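Local structure of chitinase A (Pteris ryukyuensis, 4RL3) at residues Thr133-Ile138 with Phe170-Ser175. The protein probably hydrolyses glycosidic bonds of chitin, this chain being the catalytic domain of a class III, family 18 chitinase. Residues are numbered along the deposited sequence; the frame is centred on the assembly and turned at random.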
loop_
_atom_site.group_PDB
_atom_site.type_symbol
_atom_site.label_atom_id
_atom_site.label_comp_id
_atom_site.label_asym_id
_atom_site.label_seq_id
_atom_site.Cartn_x
_atom_site.Cartn_y
_atom_site.Cartn_z
ATOM N N THR A 133 -9.892 -12.051 14.920
ATOM C CA THR A 133 -9.657 -10.797 15.625
ATOM C C THR A 133 -9.084 -9.749 14.680
ATOM O O THR A 133 -9.568 -8.627 14.642
ATOM C CB THR A 133 -8.755 -10.994 16.849
ATOM O OG1 THR A 133 -9.461 -11.776 17.824
ATOM C CG2 THR A 133 -8.352 -9.658 17.454
ATOM N N PHE A 134 -8.073 -10.130 13.902
ATOM C CA PHE A 134 -7.488 -9.227 12.913
ATOM C C PHE A 134 -8.535 -8.717 11.921
ATOM O O PHE A 134 -8.639 -7.518 11.676
ATOM C CB PHE A 134 -6.339 -9.913 12.162
ATOM C CG PHE A 134 -5.771 -9.103 11.029
ATOM C CD1 PHE A 134 -5.059 -7.943 11.281
ATOM C CD2 PHE A 134 -5.961 -9.492 9.709
ATOM C CE1 PHE A 134 -4.541 -7.196 10.244
ATOM C CE2 PHE A 134 -5.425 -8.756 8.657
ATOM C CZ PHE A 134 -4.735 -7.593 8.931
ATOM N N VAL A 135 -9.320 -9.629 11.365
ATOM C CA VAL A 135 -10.297 -9.259 10.360
ATOM C C VAL A 135 -11.350 -8.309 10.938
ATOM O O VAL A 135 -11.726 -7.322 10.306
ATOM C CB VAL A 135 -10.948 -10.518 9.733
ATOM C CG1 VAL A 135 -12.156 -10.158 8.887
ATOM C CG2 VAL A 135 -9.922 -11.306 8.918
ATOM N N SER A 136 -11.831 -8.605 12.139
ATOM C CA SER A 136 -12.800 -7.741 12.791
ATOM C C SER A 136 -12.244 -6.330 13.010
ATOM O O SER A 136 -12.905 -5.345 12.716
ATOM C CB SER A 136 -13.208 -8.339 14.134
ATOM O OG SER A 136 -14.219 -7.549 14.742
ATOM N N CYS A 137 -11.019 -6.248 13.519
ATOM C CA CYS A 137 -10.395 -4.944 13.774
ATOM C C CYS A 137 -10.282 -4.115 12.494
ATOM O O CYS A 137 -10.686 -2.952 12.449
ATOM C CB CYS A 137 -8.993 -5.117 14.372
ATOM S SG CYS A 137 -8.991 -5.587 16.116
ATOM N N ILE A 138 -9.717 -4.710 11.457
ATOM C CA ILE A 138 -9.452 -3.964 10.231
ATOM C C ILE A 138 -10.738 -3.666 9.460
ATOM O O ILE A 138 -10.907 -2.562 8.925
ATOM C CB ILE A 138 -8.457 -4.712 9.319
ATOM C CG1 ILE A 138 -7.102 -4.880 10.019
ATOM C CG2 ILE A 138 -8.296 -4.003 7.977
ATOM C CD1 ILE A 138 -6.441 -3.599 10.460
ATOM N N PHE A 170 -10.840 -9.606 2.738
ATOM C CA PHE A 170 -11.409 -9.125 1.483
ATOM C C PHE A 170 -12.787 -9.716 1.183
ATOM O O PHE A 170 -13.686 -9.010 0.732
ATOM C CB PHE A 170 -10.471 -9.384 0.296
ATOM C CG PHE A 170 -10.962 -8.773 -0.989
ATOM C CD1 PHE A 170 -10.772 -7.422 -1.249
ATOM C CD2 PHE A 170 -11.658 -9.533 -1.916
ATOM C CE1 PHE A 170 -11.247 -6.842 -2.416
ATOM C CE2 PHE A 170 -12.143 -8.952 -3.073
ATOM C CZ PHE A 170 -11.930 -7.614 -3.333
ATOM N N GLY A 171 -12.943 -11.014 1.429
ATOM C CA GLY A 171 -14.191 -11.706 1.115
ATOM C C GLY A 171 -15.363 -11.182 1.924
ATOM O O GLY A 171 -16.516 -11.280 1.496
ATOM N N GLN A 172 -15.035 -10.614 3.085
ATOM C CA GLN A 172 -15.994 -10.076 4.037
ATOM C C GLN A 172 -16.301 -8.579 3.856
ATOM O O GLN A 172 -17.419 -8.133 4.116
ATOM C CB GLN A 172 -15.434 -10.309 5.441
ATOM C CG GLN A 172 -16.461 -10.257 6.548
ATOM C CD GLN A 172 -15.980 -10.855 7.841
ATOM O OE1 GLN A 172 -16.538 -10.581 8.903
ATOM N NE2 GLN A 172 -14.926 -11.674 7.776
ATOM N N TYR A 173 -15.305 -7.810 3.412
ATOM C CA TYR A 173 -15.382 -6.349 3.373
ATOM C C TYR A 173 -15.078 -5.792 1.982
ATOM O O TYR A 173 -14.662 -4.642 1.827
ATOM C CB TYR A 173 -14.420 -5.761 4.427
ATOM C CG TYR A 173 -14.907 -5.980 5.827
ATOM C CD1 TYR A 173 -15.861 -5.137 6.373
ATOM C CD2 TYR A 173 -14.445 -7.039 6.599
ATOM C CE1 TYR A 173 -16.338 -5.336 7.651
ATOM C CE2 TYR A 173 -14.922 -7.243 7.871
ATOM C CZ TYR A 173 -15.867 -6.386 8.393
ATOM O OH TYR A 173 -16.377 -6.560 9.651
ATOM N N SER A 174 -15.342 -6.583 0.941
ATOM C CA SER A 174 -14.997 -6.127 -0.404
ATOM C C SER A 174 -15.702 -4.832 -0.799
ATOM O O SER A 174 -15.141 -4.026 -1.531
ATOM C CB SER A 174 -15.225 -7.219 -1.450
ATOM O OG SER A 174 -16.585 -7.572 -1.554
ATOM N N SER A 175 -16.912 -4.595 -0.293
ATOM C CA SER A 175 -17.624 -3.372 -0.648
ATOM C C SER A 175 -16.932 -2.096 -0.176
ATOM O O SER A 175 -17.183 -1.023 -0.729
ATOM C CB SER A 175 -19.052 -3.400 -0.112
ATOM O OG SER A 175 -19.066 -3.320 1.298
#
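Val135 meets residues 170-175 through one methyl group, CG1, and two side chains, Gln172 and Tyr173, receive it. The closer partner is the amide of Gln172, whose NE2 lies 3.3 Å from Val135 CG1, with Gln172 CD behind it at 4.0 Å. The two side chains pass each other at a slant, and the methyl meets the nitrogen end of the amide in a close approach that is no hydrogen bond, a methyl being no acceptor. Gln172 gets there by stretching out: CG is anti to the backbone N (chi1 -160°) and the chain stays extended beyond it. The ring of Tyr173 lies beside Val135, its carbon CE2 4.1 Å from Val135 CG1. The same carbon is 4.0 Å from the carbonyl O of Val135, which stands obliquely to the ring. Helices that follow adjacent parallel strands of a TIM barrel lie side by side in its outer layer and pack through facing side chains; in this family 18 barrel the two helices, after neighbouring strands 118-123 and 153-156, are an instance. Contact between the segments is slight, burying 136 Å² in all, and runs from buried Val135 to exposed Gln172. Further interhelical contacts come from Val135 on Ala168 and Ile138 on Leu169, while Phe134 packs edge-to-face with Phe126 and Phe91 and touches Ile121 of strand 118-123.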